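Thiol-disulfide isomerase and thioredoxins (Corynebacterium glutamicum, PDB 3LOR) probably acts as a thioredoxin-fold thiol-disulfide oxidoreductase or isomerase, and can bind calcium. Local coordinates at residues 30-35 with 127-132; 37-42 with 72-77. All coordinates share one frame; numbering follows the deposited sequence.

In the fold
Both contacts draw on strand 32-38 of the thioredoxin-like sheet, one at each end. Contact 1 (30-35 with 127-132) pairs the start of that strand with the antiparallel strand 123-127 and the turn that follows it. Contact 2 (37-42 with 72-77) lies where the strand runs out toward Cys-42, which with Cys-45 forms a CxxC at the start of helix 43-59, probably the redox site. The centres of contact 1 and contact 2 are about 24 Å apart, on opposite sides of the chain's centre. In the sequence, 37-42 and 72-77 both fall between the segments of contact 1. Contact 1 belongs to the far end of the sheet, contact 2 to the neighbourhood of the cysteines.

Contact 1 (30-35 with 127-132); sequences GKVVVV and ADRKGR
In the central sheet of this thioredoxin-like fold, Val-33 and Ala-127 form an antiparallel hydrogen-bonded pair where strand 32-38 begins and strand 123-127 ends. Val-33 N gives a nearly straight bond to Ala-127 O (2.9 Å, 172° at the hydrogen), and Ala-127 N returns one to Val-33 O at 3.0 Å. Their CB atoms lie on the same face of the sheet, 4.2 Å apart, while Val-32 brings CG1 to within 3.5 Å of Ala-127 O. Beyond this pair Lys-31 O accepts a CA-H...O contact from Arg-129.

The two segments meet again at Gly-30, and there Arg-129 grips both polar backbone atoms of the glycine. Gly-30 N donates to Arg-129 O at 2.8 Å, in the carbonyl plane and on a lone pair. The arginine side chain starts with CG beside its own backbone N (chi1 -68°), runs with CG and CD alongside the Gly-30 carbonyl, and bends at chi3, bringing Arg-129 NH1 to 3.3 Å from Gly-30 O. That oxygen lies at the guanidinium edge, almost exactly in its plane; NH2 binds Leu-154 O at the end of helix 143-154.

The Asp-128 to Gly-131 type I turn is reinforced by the Asp-128 carboxylate. OD2 takes Lys-130 N, making an Asx turn, and Arg-132 N from the opposite face of the carboxylate plane. Asp-128 OD1 forms a salt bridge with Arg-132 NE (3.0 Å) through its syn lone pair and another with Arg-134. With two amides and two guanidinium groups around it, Asp-128 is probably held as the anion, which probably helps to fix the turn that carries Arg-129 against Gly-30.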
loop_
_atom_site.group_PDB
_atom_site.type_symbol
_atom_site.label_atom_id
_atom_site.label_comp_id
_atom_site.label_asym_id
_atom_site.label_seq_id
_atom_site.Cartn_x
_atom_site.Cartn_y
_atom_site.Cartn_z
ATOM N N GLY A 30 -16.092 24.653 19.745
ATOM C CA GLY A 30 -16.999 24.340 18.679
ATOM C C GLY A 30 -16.437 23.470 17.585
ATOM O O GLY A 30 -17.112 23.205 16.647
ATOM N N LYS A 31 -15.199 23.040 17.732
ATOM C CA LYS A 31 -14.506 22.183 16.794
ATOM C C LYS A 31 -13.975 20.964 17.494
ATOM O O LYS A 31 -13.600 21.015 18.631
ATOM C CB LYS A 31 -13.312 22.898 16.208
ATOM C CG LYS A 31 -13.486 23.438 14.877
ATOM C CD LYS A 31 -14.062 24.780 14.913
ATOM C CE LYS A 31 -13.090 25.731 15.411
ATOM N NZ LYS A 31 -13.619 27.082 15.259
ATOM N N VAL A 32 -13.935 19.873 16.771
ATOM C CA VAL A 32 -13.184 18.719 17.181
ATOM C C VAL A 32 -11.702 18.997 17.028
ATOM O O VAL A 32 -11.294 19.544 16.067
ATOM C CB VAL A 32 -13.609 17.479 16.405
ATOM C CG1 VAL A 32 -12.771 16.333 16.746
ATOM C CG2 VAL A 32 -15.004 17.169 16.660
ATOM N N VAL A 33 -10.902 18.615 17.996
ATOM C CA VAL A 33 -9.488 18.887 17.947
ATOM C C VAL A 33 -8.685 17.630 17.845
ATOM O O VAL A 33 -8.862 16.716 18.592
ATOM C CB VAL A 33 -8.994 19.719 19.122
ATOM C CG1 VAL A 33 -7.603 20.067 18.968
ATOM C CG2 VAL A 33 -9.779 20.914 19.302
ATOM N N VAL A 34 -7.797 17.597 16.885
ATOM C CA VAL A 34 -6.905 16.490 16.748
ATOM C C VAL A 34 -5.514 16.950 17.056
ATOM O O VAL A 34 -5.007 17.777 16.380
ATOM C CB VAL A 34 -6.946 15.919 15.320
ATOM C CG1 VAL A 34 -6.008 14.808 15.142
ATOM C CG2 VAL A 34 -8.287 15.525 14.966
ATOM N N VAL A 35 -4.885 16.400 18.062
ATOM C CA VAL A 35 -3.535 16.763 18.339
ATOM C C VAL A 35 -2.614 15.612 18.050
ATOM O O VAL A 35 -2.739 14.577 18.624
ATOM C CB VAL A 35 -3.347 17.220 19.800
ATOM C CG1 VAL A 35 -2.014 17.707 20.026
ATOM C CG2 VAL A 35 -4.343 18.229 20.188
ATOM N N ALA A 127 -9.990 15.833 21.196
ATOM C CA ALA A 127 -10.898 16.562 22.034
ATOM C C ALA A 127 -12.161 16.907 21.285
ATOM O O ALA A 127 -12.158 17.057 20.105
ATOM C CB ALA A 127 -10.266 17.773 22.568
ATOM N N ASP A 128 -13.245 17.011 22.024
ATOM C CA ASP A 128 -14.545 17.341 21.471
ATOM C C ASP A 128 -14.796 18.827 21.287
ATOM O O ASP A 128 -13.973 19.612 21.549
ATOM C CB ASP A 128 -15.688 16.655 22.207
ATOM C CG ASP A 128 -15.824 17.087 23.632
ATOM O OD1 ASP A 128 -16.215 16.278 24.437
ATOM O OD2 ASP A 128 -15.533 18.213 23.966
ATOM N N ARG A 129 -15.985 19.156 20.844
ATOM C CA ARG A 129 -16.430 20.520 20.593
ATOM C C ARG A 129 -16.478 21.434 21.826
ATOM O O ARG A 129 -16.406 22.612 21.701
ATOM C CB ARG A 129 -17.754 20.533 19.859
ATOM C CG ARG A 129 -17.675 20.033 18.465
ATOM C CD ARG A 129 -18.888 20.419 17.721
ATOM N NE ARG A 129 -19.303 19.477 16.715
ATOM C CZ ARG A 129 -19.107 19.657 15.431
ATOM N NH1 ARG A 129 -18.469 20.709 15.018
ATOM N NH2 ARG A 129 -19.515 18.771 14.571
ATOM N N LYS A 130 -16.552 20.857 23.004
ATOM C CA LYS A 130 -16.420 21.637 24.224
ATOM C C LYS A 130 -15.013 21.655 24.786
ATOM O O LYS A 130 -14.792 22.163 25.836
ATOM C CB LYS A 130 -17.414 21.242 25.290
ATOM C CG LYS A 130 -18.613 20.626 24.780
ATOM C CD LYS A 130 -19.796 21.392 25.149
ATOM C CE LYS A 130 -20.958 20.467 25.401
ATOM N NZ LYS A 130 -22.273 21.113 25.406
ATOM N N GLY A 131 -14.066 21.128 24.038
ATOM C CA GLY A 131 -12.690 21.121 24.441
ATOM C C GLY A 131 -12.263 20.071 25.416
ATOM O O GLY A 131 -11.269 20.165 26.037
ATOM N N ARG A 132 -13.007 19.017 25.529
ATOM C CA ARG A 132 -12.589 18.039 26.480
ATOM C C ARG A 132 -12.010 16.789 25.861
ATOM O O ARG A 132 -12.439 16.388 24.841
ATOM C CB ARG A 132 -13.638 17.832 27.564
ATOM C CG ARG A 132 -14.745 16.981 27.264
ATOM C CD ARG A 132 -15.991 17.471 27.957
ATOM N NE ARG A 132 -17.090 17.379 27.031
ATOM C CZ ARG A 132 -18.371 17.325 27.335
ATOM N NH1 ARG A 132 -18.792 17.378 28.575
ATOM N NH2 ARG A 132 -19.246 17.227 26.370
#

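Contact 2 (37-42 with 72-77); sequences VFQMLC and SVFEHH
Gln-39 reaches across to 72-77 and fills the tight part of this contact, just past the end of strand 32-38. Its CG points opposite the carbonyl carbon (chi1 -89°), and the chain beyond is extended, carrying the amide over to Phe-74. Gln-39 OE1 accepts Phe-74 N at 2.9 Å, in the carbonyl plane and with 163° at the hydrogen. Gln-39 OE1 also lies over one face of the Phe-74 ring, offset toward the rim, 3.3 Å from Phe-74 CD2. Amide and ring planes are only 11° apart, so the amide runs nearly parallel to the ring, overlapping it through OE1 near the rim, while the side chains cross at about a right angle. Nearer the strand, Ser-72 N binds Phe-38 O at 3.2 Å, and Val-37 CG1 packs against Ser-72 OG, whose hydroxyl is hydrogen-bonded to Asp-101.

The outer side is looser. Gln-39 NE2 makes a weak bond of 3.4 Å to Glu-75 OE2, at the partly exposed Glu-75. Glu-91 of the second subunit brings a like charge close to that carboxylate, which could raise its proton affinity.

The amide thus joins the loop after strand 65-71 to the turn from Gln-39 to Cys-42, the N-cap of helix 43-59. Within the chain, Phe-38 packs on helices 43-59 and 82-91, and Met-40, a selenomethionine, joins it on helix 82-91; Met-40 also meets Leu-41 of the second subunit.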
loop_
_atom_site.group_PDB
_atom_site.type_symbol
_atom_site.label_atom_id
_atom_site.label_comp_id
_atom_site.label_asym_id
_atom_site.label_seq_id
_atom_site.Cartn_x
_atom_site.Cartn_y
_atom_site.Cartn_z
ATOM N N VAL A 37 0.897 14.244 18.452
ATOM C CA VAL A 37 2.083 14.356 19.259
ATOM C C VAL A 37 3.224 13.574 18.636
ATOM O O VAL A 37 3.136 12.404 18.466
ATOM C CB VAL A 37 1.805 13.851 20.681
ATOM C CG1 VAL A 37 2.926 14.117 21.569
ATOM C CG2 VAL A 37 0.623 14.456 21.231
ATOM N N PHE A 38 4.280 14.251 18.253
ATOM C CA PHE A 38 5.299 13.628 17.458
ATOM C C PHE A 38 6.721 14.009 17.785
ATOM O O PHE A 38 6.966 14.988 18.412
ATOM C CB PHE A 38 5.041 13.866 15.984
ATOM C CG PHE A 38 5.333 15.239 15.542
ATOM C CD1 PHE A 38 6.431 15.497 14.795
ATOM C CD2 PHE A 38 4.515 16.276 15.887
ATOM C CE1 PHE A 38 6.687 16.735 14.404
ATOM C CE2 PHE A 38 4.778 17.512 15.492
ATOM C CZ PHE A 38 5.856 17.758 14.759
ATOM N N GLN A 39 7.644 13.205 17.312
ATOM C CA GLN A 39 9.041 13.565 17.251
ATOM C C GLN A 39 9.425 13.554 15.785
ATOM O O GLN A 39 9.003 12.707 15.059
ATOM C CB GLN A 39 9.922 12.616 18.067
ATOM C CG GLN A 39 10.110 13.009 19.490
ATOM C CD GLN A 39 11.015 12.115 20.285
ATOM O OE1 GLN A 39 11.490 12.510 21.304
ATOM N NE2 GLN A 39 11.251 10.926 19.825
HETATM N N MSE A 40 10.221 14.507 15.362
HETATM C CA MSE A 40 10.607 14.606 13.969
HETATM C C MSE A 40 11.426 13.436 13.460
HETATM O O MSE A 40 11.475 13.205 12.310
HETATM C CB MSE A 40 11.276 15.940 13.647
HETATM C CG MSE A 40 12.476 16.300 14.473
HETATM SE SE MSE A 40 13.285 17.939 14.063
HETATM C CE MSE A 40 13.716 17.562 12.319
ATOM N N LEU A 41 12.091 12.735 14.352
ATOM C CA LEU A 41 12.938 11.626 13.985
ATOM C C LEU A 41 12.428 10.258 14.377
ATOM O O LEU A 41 13.171 9.342 14.421
ATOM C CB LEU A 41 14.370 11.817 14.459
ATOM C CG LEU A 41 15.170 12.978 13.905
ATOM C CD1 LEU A 41 16.426 13.246 14.571
ATOM C CD2 LEU A 41 15.327 12.948 12.444
ATOM N N CYS A 42 11.158 10.136 14.658
ATOM C CA CYS A 42 10.562 8.886 15.013
ATOM C C CYS A 42 9.884 8.318 13.782
ATOM O O CYS A 42 9.152 8.977 13.120
ATOM C CB CYS A 42 9.580 9.092 16.155
ATOM S SG CYS A 42 8.328 7.910 16.267
ATOM N N SER A 72 6.819 16.969 20.902
ATOM C CA SER A 72 7.278 16.636 22.224
ATOM C C SER A 72 8.507 15.792 22.170
ATOM O O SER A 72 8.430 14.616 22.015
ATOM C CB SER A 72 6.229 15.833 22.973
ATOM O OG SER A 72 5.058 16.504 23.096
ATOM N N VAL A 73 9.638 16.421 22.339
ATOM C CA VAL A 73 10.899 15.754 22.240
ATOM C C VAL A 73 11.306 15.309 23.612
ATOM O O VAL A 73 11.400 16.099 24.486
ATOM C CB VAL A 73 11.948 16.732 21.767
ATOM C CG1 VAL A 73 13.286 16.141 21.734
ATOM C CG2 VAL A 73 11.570 17.352 20.480
ATOM N N PHE A 74 11.502 14.025 23.781
ATOM C CA PHE A 74 11.924 13.466 25.031
ATOM C C PHE A 74 13.257 12.741 25.002
ATOM O O PHE A 74 13.711 12.237 25.996
ATOM C CB PHE A 74 10.838 12.604 25.614
ATOM C CG PHE A 74 10.526 11.444 24.811
ATOM C CD1 PHE A 74 11.169 10.281 25.004
ATOM C CD2 PHE A 74 9.598 11.512 23.849
ATOM C CE1 PHE A 74 10.872 9.212 24.264
ATOM C CE2 PHE A 74 9.303 10.437 23.099
ATOM C CZ PHE A 74 9.953 9.296 23.300
ATOM N N GLU A 75 13.885 12.703 23.852
ATOM C CA GLU A 75 15.197 12.143 23.736
ATOM C C GLU A 75 15.948 12.953 22.693
ATOM O O GLU A 75 15.342 13.513 21.828
ATOM C CB GLU A 75 15.123 10.650 23.396
ATOM C CG GLU A 75 14.434 10.357 22.112
ATOM C CD GLU A 75 14.142 8.891 21.863
ATOM O OE1 GLU A 75 14.574 8.021 22.620
ATOM O OE2 GLU A 75 13.477 8.614 20.876
ATOM N N HIS A 76 17.264 13.003 22.775
ATOM C CA HIS A 76 18.076 13.613 21.744
ATOM C C HIS A 76 17.727 15.025 21.437
ATOM O O HIS A 76 17.719 15.410 20.331
ATOM C CB HIS A 76 17.983 12.810 20.477
ATOM C CG HIS A 76 18.236 11.373 20.685
ATOM N ND1 HIS A 76 19.401 10.904 21.235
ATOM C CD2 HIS A 76 17.471 10.296 20.446
ATOM C CE1 HIS A 76 19.352 9.597 21.303
ATOM N NE2 HIS A 76 18.191 9.202 20.830
ATOM N N HIS A 77 17.508 15.792 22.471
ATOM C CA HIS A 77 17.019 17.122 22.384
ATOM C C HIS A 77 17.906 18.043 21.556
ATOM O O HIS A 77 17.409 18.869 20.858
ATOM C CB HIS A 77 16.914 17.695 23.784
ATOM C CG HIS A 77 16.026 16.923 24.681
ATOM N ND1 HIS A 77 14.760 17.332 24.995
ATOM C CD2 HIS A 77 16.202 15.740 25.297
ATOM C CE1 HIS A 77 14.200 16.448 25.787
ATOM N NE2 HIS A 77 15.058 15.477 25.993
#